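Local coordinates for protein fructose-bisphosphate aldolase (Slackia heliotrinireducens, PDB 4MOZ) that belongs to the DeoC/LacD family of aldolases and folds as a TIM barrel, with eight parallel strands closed into a ring, at residues R271-R276 against V282-A287; L145-E150 against A195-V200; H123-V128 against V139-T144; A30-G35 against I291-Y296. All blocks are in the same frame, centred on the assembly; numbering follows the deposited sequence.

Interaction 1. Residues R271-R276 against V282-A287; sequences RNIHQR and VRLTKA
The guanidinium group of Arg276 is met obliquely by the methyl CD2 of Leu284, 3.5 Å from NE, while its in-plane edge is turned to the backbone carbonyl of Asn272. Arginine suits this place because it grips Asn272 side-on with two nitrogens. Arg276 NE donates to Asn272 O at 2.7 Å, nearly in line with the carbonyl bond, and Arg276 NH1 donates to Asn272 OD1 at 3.0 Å from above the amide plane. A salt bridge from NH2 to Glu280 adds a third hold, which should restrict rotation of the flat group.

Leu284 points from helix 278-294 into the angle between helix and arginine. A chi1 of -178° sets Leu284 CG opposite the backbone N, and Leu284 CD2 comes 3.4 Å from Asn272 O and 4.0 Å from Ile273 CG1. Beside this contact, Ile273 and Thr285 lie nearly perpendicular, Ile273 CG2 being 3.7 Å from Thr285 CG2. Threonine can offer that methyl because its hydroxyl turns back, Thr285 OG1 donating to Val282 O at 2.6 Å and also accepting from Val76 N. Ile71 of helix 66-74 and Met38 of strand 37-41 touch both Ile273 and Thr285, completing an apolar cluster suited to branched side chains. A short extra helix of this kind, between strand 266-269 and helix 278-294, is known from many TIM barrels.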
loop_
_atom_site.group_PDB
_atom_site.type_symbol
_atom_site.label_atom_id
_atom_site.label_comp_id
_atom_site.label_asym_id
_atom_site.label_seq_id
_atom_site.Cartn_x
_atom_site.Cartn_y
_atom_site.Cartn_z
ATOM N N ARG C 271 2.059 -16.078 31.235
ATOM C CA ARG C 271 0.932 -16.405 32.111
ATOM C C ARG C 271 1.290 -17.257 33.323
ATOM O O ARG C 271 0.639 -17.152 34.363
ATOM C CB ARG C 271 -0.231 -17.020 31.322
ATOM C CG ARG C 271 0.068 -18.356 30.673
ATOM C CD ARG C 271 -0.933 -18.633 29.571
ATOM N NE ARG C 271 -0.466 -19.683 28.674
ATOM C CZ ARG C 271 -1.030 -19.988 27.508
ATOM N NH1 ARG C 271 -0.522 -20.964 26.767
ATOM N NH2 ARG C 271 -2.097 -19.319 27.077
ATOM N N ASN C 272 2.328 -18.081 33.203
ATOM C CA ASN C 272 2.778 -18.885 34.334
ATOM C C ASN C 272 3.154 -18.005 35.527
ATOM O O ASN C 272 2.985 -18.403 36.679
ATOM C CB ASN C 272 3.941 -19.796 33.945
ATOM C CG ASN C 272 4.064 -21.007 34.858
ATOM O OD1 ASN C 272 3.161 -21.309 35.643
ATOM N ND2 ASN C 272 5.181 -21.710 34.759
ATOM N N ILE C 273 3.645 -16.803 35.241
ATOM C CA ILE C 273 3.915 -15.825 36.284
ATOM C C ILE C 273 2.640 -15.083 36.703
ATOM O O ILE C 273 2.218 -15.172 37.862
ATOM C CB ILE C 273 4.993 -14.806 35.855
ATOM C CG1 ILE C 273 6.353 -15.493 35.694
ATOM C CG2 ILE C 273 5.080 -13.673 36.866
ATOM C CD1 ILE C 273 7.377 -14.669 34.928
ATOM N N HIS C 274 2.021 -14.368 35.760
ATOM C CA HIS C 274 0.983 -13.402 36.117
ATOM C C HIS C 274 -0.343 -13.964 36.558
ATOM O O HIS C 274 -1.103 -13.262 37.212
ATOM C CB HIS C 274 0.817 -12.302 35.059
ATOM C CG HIS C 274 0.330 -12.792 33.711
ATOM N ND1 HIS C 274 -0.906 -13.303 33.521
ATOM C CD2 HIS C 274 0.952 -12.793 32.461
ATOM C CE1 HIS C 274 -1.058 -13.634 32.227
ATOM N NE2 HIS C 274 0.082 -13.321 31.578
ATOM N N GLN C 275 -0.623 -15.230 36.247
ATOM C CA GLN C 275 -1.854 -15.883 36.736
ATOM C C GLN C 275 -1.838 -16.196 38.242
ATOM O O GLN C 275 -2.870 -16.549 38.822
ATOM C CB GLN C 275 -2.176 -17.140 35.929
ATOM C CG GLN C 275 -2.612 -16.834 34.505
ATOM C CD GLN C 275 -2.894 -18.071 33.677
ATOM O OE1 GLN C 275 -2.622 -19.196 34.094
ATOM N NE2 GLN C 275 -3.443 -17.863 32.489
ATOM N N ARG C 276 -0.671 -16.055 38.866
ATOM C CA ARG C 276 -0.512 -16.282 40.299
ATOM C C ARG C 276 -0.734 -14.986 41.071
ATOM O O ARG C 276 -0.689 -13.898 40.493
ATOM C CB ARG C 276 0.889 -16.830 40.594
ATOM C CG ARG C 276 1.165 -18.188 39.976
ATOM C CD ARG C 276 2.643 -18.530 40.039
ATOM N NE ARG C 276 2.974 -19.629 39.136
ATOM C CZ ARG C 276 2.979 -20.918 39.469
ATOM N NH1 ARG C 276 3.292 -21.828 38.560
ATOM N NH2 ARG C 276 2.677 -21.303 40.703
ATOM N N VAL C 282 5.865 -12.882 42.109
ATOM C CA VAL C 282 7.161 -12.285 42.425
ATOM C C VAL C 282 8.198 -13.372 42.748
ATOM O O VAL C 282 9.310 -13.358 42.212
ATOM C CB VAL C 282 7.034 -11.252 43.571
ATOM C CG1 VAL C 282 8.386 -10.911 44.175
ATOM C CG2 VAL C 282 6.356 -9.986 43.071
ATOM N N ARG C 283 7.820 -14.328 43.593
ATOM C CA ARG C 283 8.717 -15.432 43.952
ATOM C C ARG C 283 9.118 -16.300 42.755
ATOM O O ARG C 283 10.249 -16.784 42.699
ATOM C CB ARG C 283 8.122 -16.306 45.063
ATOM C CG ARG C 283 8.069 -15.629 46.428
ATOM C CD ARG C 283 7.895 -16.631 47.564
ATOM N NE ARG C 283 6.776 -17.548 47.347
ATOM C CZ ARG C 283 5.526 -17.327 47.742
ATOM N NH1 ARG C 283 5.209 -16.207 48.384
ATOM N NH2 ARG C 283 4.586 -18.231 47.495
ATOM N N LEU C 284 8.202 -16.489 41.805
ATOM C CA LEU C 284 8.511 -17.268 40.607
ATOM C C LEU C 284 9.496 -16.541 39.691
ATOM O O LEU C 284 10.402 -17.167 39.142
ATOM C CB LEU C 284 7.247 -17.698 39.851
ATOM C CG LEU C 284 7.465 -18.560 38.597
ATOM C CD1 LEU C 284 8.220 -19.848 38.896
ATOM C CD2 LEU C 284 6.145 -18.867 37.907
ATOM N N THR C 285 9.332 -15.227 39.537
ATOM C CA THR C 285 10.273 -14.446 38.728
ATOM C C THR C 285 11.669 -14.571 39.331
ATOM O O THR C 285 12.660 -14.685 38.605
ATOM C CB THR C 285 9.904 -12.946 38.614
ATOM O OG1 THR C 285 10.007 -12.311 39.897
ATOM C CG2 THR C 285 8.496 -12.755 38.062
ATOM N N LYS C 286 11.723 -14.564 40.663
ATOM C CA LYS C 286 12.977 -14.662 41.399
ATOM C C LYS C 286 13.618 -16.026 41.183
ATOM O O LYS C 286 14.828 -16.113 40.977
ATOM C CB LYS C 286 12.764 -14.366 42.889
ATOM C CG LYS C 286 12.500 -12.896 43.179
ATOM C CD LYS C 286 12.270 -12.627 44.657
ATOM C CE LYS C 286 12.134 -11.132 44.911
ATOM N NZ LYS C 286 11.954 -10.813 46.354
ATOM N N ALA C 287 12.794 -17.075 41.197
ATOM C CA ALA C 287 13.243 -18.441 40.914
ATOM C C ALA C 287 13.794 -18.574 39.492
ATOM O O ALA C 287 14.885 -19.122 39.291
ATOM C CB ALA C 287 12.113 -19.433 41.144
#

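Interaction 2. Residues L145-E150 against A195-V200; sequences LYLGSE and AGAAGV
Leu147 and Val200 are brought end to end by their torsions: Leu147 sets CG anti to its carbonyl carbon (chi1 -56°) and then runs out straight to CD1, while Val200, with chi1 168°, sends CG1 opposite the backbone N, and CG2, opposite the carbonyl carbon, is the branch that meets the leucine. The two side chains meet tip to tip, Leu147 CD1 lying 3.8 Å from Val200 CG2. The same leucine methyl, Leu147 CD1, reaches the helix backbone as well, 4.0 Å from Ala197 CA, with Ala197 CB slightly farther off at 4.4 Å. A residue as small as alanine lets the leucine come that close to the helix.

Leu147 is held out by a type II turn from Tyr146 to Ser149, closed by a weak bond from Ser149 N to Tyr146 O. Gly148 fits the third position of the turn, where phi is positive (81°). Ile177 of strand 172-177 touches both Leu147 and Ala197, and a neighbouring subunit adds its Leu109 against Leu147 and its Leu49 against Val200, so this apolar cluster extends across the subunit interface. Within the chain, the contact joins the loop leaving strand 138-145 to the helix that follows the next strand, as neighbouring beta-alpha units pack side by side in a TIM barrel.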
loop_
_atom_site.group_PDB
_atom_site.type_symbol
_atom_site.label_atom_id
_atom_site.label_comp_id
_atom_site.label_asym_id
_atom_site.label_seq_id
_atom_site.Cartn_x
_atom_site.Cartn_y
_atom_site.Cartn_z
ATOM N N LEU C 145 6.674 -13.217 14.108
ATOM C CA LEU C 145 6.525 -13.674 12.721
ATOM C C LEU C 145 5.954 -15.080 12.694
ATOM O O LEU C 145 6.452 -15.961 13.397
ATOM C CB LEU C 145 7.865 -13.692 11.981
ATOM C CG LEU C 145 8.637 -12.400 11.746
ATOM C CD1 LEU C 145 9.656 -12.178 12.856
ATOM C CD2 LEU C 145 9.325 -12.473 10.389
ATOM N N TYR C 146 4.913 -15.284 11.888
ATOM C CA TYR C 146 4.396 -16.624 11.627
ATOM C C TYR C 146 4.910 -17.093 10.275
ATOM O O TYR C 146 4.306 -16.821 9.240
ATOM C CB TYR C 146 2.858 -16.668 11.686
ATOM C CG TYR C 146 2.291 -15.996 12.917
ATOM C CD1 TYR C 146 2.308 -16.631 14.163
ATOM C CD2 TYR C 146 1.757 -14.713 12.842
ATOM C CE1 TYR C 146 1.802 -16.002 15.294
ATOM C CE2 TYR C 146 1.251 -14.078 13.964
ATOM C CZ TYR C 146 1.275 -14.722 15.184
ATOM O OH TYR C 146 0.771 -14.076 16.292
ATOM N N LEU C 147 6.051 -17.772 10.285
ATOM C CA LEU C 147 6.592 -18.357 9.061
ATOM C C LEU C 147 5.633 -19.419 8.560
ATOM O O LEU C 147 4.976 -20.088 9.358
ATOM C CB LEU C 147 7.977 -18.963 9.303
ATOM C CG LEU C 147 9.060 -18.036 9.876
ATOM C CD1 LEU C 147 10.368 -18.800 10.059
ATOM C CD2 LEU C 147 9.279 -16.792 9.022
ATOM N N GLY C 148 5.530 -19.547 7.242
ATOM C CA GLY C 148 4.649 -20.541 6.638
ATOM C C GLY C 148 3.188 -20.136 6.571
ATOM O O GLY C 148 2.370 -20.869 6.018
ATOM N N SER C 149 2.850 -18.986 7.154
ATOM C CA SER C 149 1.536 -18.380 6.962
ATOM C C SER C 149 1.485 -17.794 5.558
ATOM O O SER C 149 2.515 -17.383 5.022
ATOM C CB SER C 149 1.297 -17.267 7.986
ATOM O OG SER C 149 0.132 -16.514 7.673
ATOM N N GLU C 150 0.297 -17.734 4.967
ATOM C CA GLU C 150 0.136 -17.062 3.674
ATOM C C GLU C 150 0.446 -15.564 3.751
ATOM O O GLU C 150 0.633 -14.918 2.725
ATOM C CB GLU C 150 -1.255 -17.315 3.089
ATOM C CG GLU C 150 -1.408 -18.738 2.577
ATOM C CD GLU C 150 -2.716 -18.997 1.863
ATOM O OE1 GLU C 150 -3.519 -18.051 1.700
ATOM O OE2 GLU C 150 -2.933 -20.159 1.463
ATOM N N ALA C 195 14.342 -25.246 14.558
ATOM C CA ALA C 195 15.680 -24.893 14.088
ATOM C C ALA C 195 15.620 -23.899 12.927
ATOM O O ALA C 195 16.390 -22.933 12.888
ATOM C CB ALA C 195 16.462 -26.141 13.704
ATOM N N GLY C 196 14.693 -24.134 11.998
ATOM C CA GLY C 196 14.462 -23.231 10.869
ATOM C C GLY C 196 14.104 -21.828 11.323
ATOM O O GLY C 196 14.682 -20.840 10.853
ATOM N N ALA C 197 13.154 -21.752 12.254
ATOM C CA ALA C 197 12.699 -20.490 12.830
ATOM C C ALA C 197 13.853 -19.734 13.481
ATOM O O ALA C 197 14.005 -18.528 13.286
ATOM C CB ALA C 197 11.588 -20.748 13.841
ATOM N N ALA C 198 14.672 -20.457 14.243
ATOM C CA ALA C 198 15.828 -19.874 14.911
ATOM C C ALA C 198 16.833 -19.282 13.923
ATOM O O ALA C 198 17.366 -18.197 14.155
ATOM C CB ALA C 198 16.499 -20.905 15.804
ATOM N N GLY C 199 17.075 -19.990 12.820
ATOM C CA GLY C 199 17.994 -19.519 11.779
ATOM C C GLY C 199 17.518 -18.272 11.048
ATOM O O GLY C 199 18.326 -17.413 10.676
ATOM N N VAL C 200 16.207 -18.166 10.845
ATOM C CA VAL C 200 15.627 -16.995 10.181
ATOM C C VAL C 200 15.883 -15.722 10.991
ATOM O O VAL C 200 16.254 -14.682 10.428
ATOM C CB VAL C 200 14.116 -17.178 9.907
ATOM C CG1 VAL C 200 13.462 -15.862 9.499
ATOM C CG2 VAL C 200 13.899 -18.235 8.835
#

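Interaction 3. Residues H123-V128 against V139-T144; sequences HDIEAV and VGLGYT
Val128 and Leu141 mark the closest backbone approach, with 8.9 Å between their CA atoms, as the first turn of helix 125-132 lies over strand 138-145. That gap is filled by the fork of Leu141, which points at the helix and gives one methyl to each of two helix residues. Leu141 CD1 lies 3.7 Å from Ile125 CD1, one side chain running across the other, and Leu141 CD2 lies 3.8 Å from Val128 CG1, where the side chains pass each other in opposite directions. Ile125 does not aim at the strand from its CB; CG1 anti to the backbone N (chi1 -170°) and an extended chain bring its terminal methyl over.

Residues three apart share a helix face, so isoleucine and valine together receive the leucine. This is the helix-on-sheet layer of a beta-alpha-beta crossover, strand 99-102 to helix 125-132 to strand 138-145, repeated around the barrel. Asp124 is the N-cap of the helix: Asp124 OD1 accepts from Ala127 N at 2.9 Å. Just before it, His123 ND1 donates to Asp124 O at 3.1 Å, almost straight (176°) and in the plane of the ring. The backbone N of Asp124 donates to Gln161 OE1 of a neighbouring subunit.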
loop_
_atom_site.group_PDB
_atom_site.type_symbol
_atom_site.label_atom_id
_atom_site.label_comp_id
_atom_site.label_asym_id
_atom_site.label_seq_id
_atom_site.Cartn_x
_atom_site.Cartn_y
_atom_site.Cartn_z
ATOM N N HIS C 123 2.292 0.504 15.015
ATOM C CA HIS C 123 2.660 1.918 14.880
ATOM C C HIS C 123 4.083 1.980 14.420
ATOM O O HIS C 123 4.784 0.974 14.455
ATOM C CB HIS C 123 2.527 2.633 16.225
ATOM C CG HIS C 123 3.113 1.849 17.373
ATOM N ND1 HIS C 123 4.438 1.802 17.617
ATOM C CD2 HIS C 123 2.508 1.026 18.322
ATOM C CE1 HIS C 123 4.669 1.006 18.676
ATOM N NE2 HIS C 123 3.488 0.530 19.105
ATOM N N ASP C 124 4.545 3.152 14.001
ATOM C CA ASP C 124 5.938 3.285 13.579
ATOM C C ASP C 124 6.915 3.270 14.765
ATOM O O ASP C 124 6.508 3.395 15.931
ATOM C CB ASP C 124 6.144 4.524 12.689
ATOM C CG ASP C 124 5.760 5.831 13.379
ATOM O OD1 ASP C 124 5.799 5.919 14.629
ATOM O OD2 ASP C 124 5.427 6.791 12.655
ATOM N N ILE C 125 8.200 3.113 14.457
ATOM C CA ILE C 125 9.239 3.115 15.478
ATOM C C ILE C 125 9.340 4.479 16.164
ATOM O O ILE C 125 9.621 4.554 17.358
ATOM C CB ILE C 125 10.610 2.661 14.916
ATOM C CG1 ILE C 125 11.615 2.435 16.056
ATOM C CG2 ILE C 125 11.143 3.641 13.869
ATOM C CD1 ILE C 125 12.850 1.658 15.647
ATOM N N GLU C 126 9.082 5.543 15.408
ATOM C CA GLU C 126 9.146 6.912 15.922
ATOM C C GLU C 126 8.271 7.120 17.157
ATOM O O GLU C 126 8.644 7.868 18.056
ATOM C CB GLU C 126 8.780 7.922 14.827
ATOM C CG GLU C 126 9.886 8.180 13.804
ATOM C CD GLU C 126 9.971 7.129 12.700
ATOM O OE1 GLU C 126 9.185 6.155 12.699
ATOM O OE2 GLU C 126 10.835 7.284 11.813
ATOM N N ALA C 127 7.120 6.451 17.201
ATOM C CA ALA C 127 6.233 6.498 18.369
ATOM C C ALA C 127 6.946 6.006 19.633
ATOM O O ALA C 127 6.777 6.578 20.715
ATOM C CB ALA C 127 4.973 5.681 18.118
ATOM N N VAL C 128 7.747 4.952 19.485
ATOM C CA VAL C 128 8.497 4.375 20.599
ATOM C C VAL C 128 9.663 5.287 20.997
ATOM O O VAL C 128 9.946 5.463 22.187
ATOM C CB VAL C 128 9.004 2.957 20.259
ATOM C CG1 VAL C 128 9.791 2.368 21.421
ATOM C CG2 VAL C 128 7.840 2.044 19.892
ATOM N N VAL C 139 14.385 -0.402 26.305
ATOM C CA VAL C 139 15.682 -0.990 25.983
ATOM C C VAL C 139 15.654 -1.731 24.645
ATOM O O VAL C 139 16.692 -1.964 24.035
ATOM C CB VAL C 139 16.210 -1.897 27.122
ATOM C CG1 VAL C 139 16.351 -1.097 28.414
ATOM C CG2 VAL C 139 15.308 -3.103 27.338
ATOM N N GLY C 140 14.460 -2.091 24.186
ATOM C CA GLY C 140 14.348 -2.825 22.942
ATOM C C GLY C 140 12.950 -2.979 22.394
ATOM O O GLY C 140 11.974 -2.438 22.941
ATOM N N LEU C 141 12.867 -3.733 21.302
ATOM C CA LEU C 141 11.623 -3.957 20.596
ATOM C C LEU C 141 11.393 -5.441 20.402
ATOM O O LEU C 141 12.350 -6.231 20.358
ATOM C CB LEU C 141 11.650 -3.270 19.227
ATOM C CG LEU C 141 12.022 -1.788 19.112
ATOM C CD1 LEU C 141 11.906 -1.357 17.661
ATOM C CD2 LEU C 141 11.162 -0.895 19.997
ATOM N N GLY C 142 10.120 -5.809 20.286
ATOM C CA GLY C 142 9.721 -7.176 19.989
ATOM C C GLY C 142 8.790 -7.241 18.789
ATOM O O GLY C 142 8.039 -6.302 18.529
ATOM N N TYR C 143 8.845 -8.354 18.060
ATOM C CA TYR C 143 8.001 -8.567 16.888
ATOM C C TYR C 143 7.779 -10.059 16.679
ATOM O O TYR C 143 8.715 -10.849 16.825
ATOM C CB TYR C 143 8.645 -7.940 15.642
ATOM C CG TYR C 143 7.743 -7.911 14.429
ATOM C CD1 TYR C 143 7.728 -8.979 13.527
ATOM C CD2 TYR C 143 6.901 -6.822 14.180
ATOM C CE1 TYR C 143 6.903 -8.967 12.416
ATOM C CE2 TYR C 143 6.074 -6.803 13.064
ATOM C CZ TYR C 143 6.080 -7.883 12.190
ATOM O OH TYR C 143 5.262 -7.898 11.083
ATOM N N THR C 144 6.546 -10.436 16.343
ATOM C CA THR C 144 6.195 -11.832 16.055
ATOM C C THR C 144 6.085 -12.110 14.555
ATOM O O THR C 144 5.466 -11.340 13.822
ATOM C CB THR C 144 4.854 -12.212 16.714
ATOM O OG1 THR C 144 4.963 -12.049 18.127
ATOM C CG2 THR C 144 4.483 -13.665 16.409
#

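Interaction 4. Residues A30-G35 against I291-Y296; sequences ATQGTG and ITLADY
Leu293 and Thr34 form the tight part of this contact, their side chains crossing at about a right angle. Thr34 comes across the base of the leucine, with Thr34 CG2 4.0 Å from Leu293 CB and 3.7 Å from Leu293 O. Farther out, the leucine methyl Leu293 CD2 lies 3.5 Å from Thr34 OG1 and 3.7 Å from Thr31 O. That apolar methyl can sit beside two oxygens because they are occupied with each other: Thr34 OG1 donates to Thr31 O at 2.7 Å, in the carbonyl plane, and Thr34 N donates to the same oxygen at 2.9 Å. The hydroxyl also accepts from Arg36 N. Threonine therefore serves doubly, its methyl packing on the helix while its hydroxyl braces the turn. Its chi1 of 75° places OG1 between the backbone N and the carbonyl carbon and turns CG2 to the leucine.

On the looser side, the partly exposed Gln32 contributes just its CG, with Gln32 CG 4.0 Å from Leu293 CD1. Its chain then bends at chi2 and leads the amide away, NE2 donating to Cys77 O. Gln32 and Gly33 both have positive phi, which Gly33 accepts easily, and form the centre of a type I' turn from Thr31 to Thr34. Gln32 is also the C-prime residue of a Schellman motif that ends helix 20-30. In this TIM barrel, the capped turn leading into the first strand thus rests against the end of helix 278-294, the long helix after the last barrel strand.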
loop_
_atom_site.group_PDB
_atom_site.type_symbol
_atom_site.label_atom_id
_atom_site.label_comp_id
_atom_site.label_asym_id
_atom_site.label_seq_id
_atom_site.Cartn_x
_atom_site.Cartn_y
_atom_site.Cartn_z
ATOM N N ALA C 30 19.148 -5.235 29.583
ATOM C CA ALA C 30 18.232 -6.325 29.240
ATOM C C ALA C 30 18.667 -7.664 29.814
ATOM O O ALA C 30 17.831 -8.447 30.268
ATOM C CB ALA C 30 18.066 -6.428 27.735
ATOM N N THR C 31 19.972 -7.919 29.791
ATOM C CA THR C 31 20.526 -9.179 30.294
ATOM C C THR C 31 21.018 -9.070 31.744
ATOM O O THR C 31 21.621 -10.008 32.280
ATOM C CB THR C 31 21.671 -9.693 29.395
ATOM O OG1 THR C 31 22.749 -8.751 29.403
ATOM C CG2 THR C 31 21.193 -9.912 27.959
ATOM N N GLN C 32 20.748 -7.927 32.372
ATOM C CA GLN C 32 21.200 -7.634 33.736
ATOM C C GLN C 32 22.704 -7.883 33.904
ATOM O O GLN C 32 23.157 -8.361 34.942
ATOM C CB GLN C 32 20.377 -8.418 34.773
ATOM C CG GLN C 32 18.872 -8.161 34.721
ATOM C CD GLN C 32 18.465 -6.800 35.264
ATOM O OE1 GLN C 32 19.303 -5.930 35.516
ATOM N NE2 GLN C 32 17.164 -6.610 35.446
ATOM N N GLY C 33 23.466 -7.556 32.862
ATOM C CA GLY C 33 24.918 -7.708 32.872
ATOM C C GLY C 33 25.400 -9.147 32.854
ATOM O O GLY C 33 26.537 -9.421 33.237
ATOM N N THR C 34 24.546 -10.064 32.401
ATOM C CA THR C 34 24.876 -11.488 32.404
ATOM C C THR C 34 25.032 -12.100 31.012
ATOM O O THR C 34 25.656 -13.149 30.865
ATOM C CB THR C 34 23.820 -12.326 33.151
ATOM O OG1 THR C 34 22.641 -12.459 32.342
ATOM C CG2 THR C 34 23.473 -11.703 34.502
ATOM N N GLY C 35 24.450 -11.462 30.001
ATOM C CA GLY C 35 24.404 -12.035 28.654
ATOM C C GLY C 35 23.233 -12.987 28.474
ATOM O O GLY C 35 23.056 -13.567 27.404
ATOM N N ILE C 291 17.991 -19.073 38.269
ATOM C CA ILE C 291 18.534 -20.012 37.287
ATOM C C ILE C 291 19.199 -19.262 36.133
ATOM O O ILE C 291 20.358 -19.513 35.811
ATOM C CB ILE C 291 17.454 -20.966 36.733
ATOM C CG1 ILE C 291 16.982 -21.925 37.830
ATOM C CG2 ILE C 291 17.982 -21.743 35.530
ATOM C CD1 ILE C 291 15.764 -22.748 37.459
ATOM N N THR C 292 18.461 -18.321 35.549
ATOM C CA THR C 292 18.851 -17.663 34.304
ATOM C C THR C 292 20.035 -16.711 34.462
ATOM O O THR C 292 20.958 -16.724 33.651
ATOM C CB THR C 292 17.644 -16.923 33.698
ATOM O OG1 THR C 292 16.527 -17.818 33.649
ATOM C CG2 THR C 292 17.946 -16.411 32.294
ATOM N N LEU C 293 20.005 -15.894 35.511
ATOM C CA LEU C 293 21.018 -14.854 35.704
ATOM C C LEU C 293 22.143 -15.235 36.674
ATOM O O LEU C 293 23.270 -14.745 36.540
ATOM C CB LEU C 293 20.353 -13.545 36.155
ATOM C CG LEU C 293 19.151 -13.060 35.332
ATOM C CD1 LEU C 293 18.422 -11.924 36.039
ATOM C CD2 LEU C 293 19.570 -12.645 33.928
ATOM N N ALA C 294 21.833 -16.105 37.637
ATOM C CA ALA C 294 22.770 -16.437 38.722
ATOM C C ALA C 294 23.203 -17.911 38.794
ATOM O O ALA C 294 23.930 -18.299 39.709
ATOM C CB ALA C 294 22.207 -15.977 40.062
ATOM N N ASP C 295 22.746 -18.724 37.843
ATOM C CA ASP C 295 23.229 -20.106 37.666
ATOM C C ASP C 295 22.785 -21.127 38.722
ATOM O O ASP C 295 23.363 -22.219 38.807
ATOM C CB ASP C 295 24.758 -20.126 37.529
ATOM C CG ASP C 295 25.251 -19.260 36.388
ATOM O OD1 ASP C 295 24.966 -19.602 35.222
ATOM O OD2 ASP C 295 25.913 -18.232 36.662
ATOM N N TYR C 296 21.767 -20.789 39.513
ATOM C CA TYR C 296 21.246 -21.703 40.538
ATOM C C TYR C 296 20.923 -23.086 39.986
ATOM O O TYR C 296 20.493 -23.219 38.837
ATOM C CB TYR C 296 19.965 -21.147 41.166
ATOM C CG TYR C 296 20.144 -20.133 42.276
ATOM C CD1 TYR C 296 21.118 -19.134 42.199
ATOM C CD2 TYR C 296 19.302 -20.146 43.388
ATOM C CE1 TYR C 296 21.264 -18.198 43.208
ATOM C CE2 TYR C 296 19.437 -19.209 44.401
ATOM C CZ TYR C 296 20.420 -18.239 44.307
ATOM O OH TYR C 296 20.561 -17.306 45.307
#

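How the interactions relate
Interactions 1 and 4 share helix 278-294, one using its earlier turns and the other its end, with centres 17 Å apart; interaction 1 is nested in the long chain loop that interaction 4 closes. Interactions 2 and 3 follow each other directly, since strand 138-145 runs from 139-144 into the loop 145-150, yet their centres are 20 Å apart. Both lie across the chain's centre from interaction 1, at 29 and 25 Å between centres. Interaction 4 comes within about 4 Å of interaction 3 at the nearest atoms, without touching. Together the four contacts join barrel strands, helices and connecting loops, and interactions 2 and 3 also adjoin neighbouring subunits.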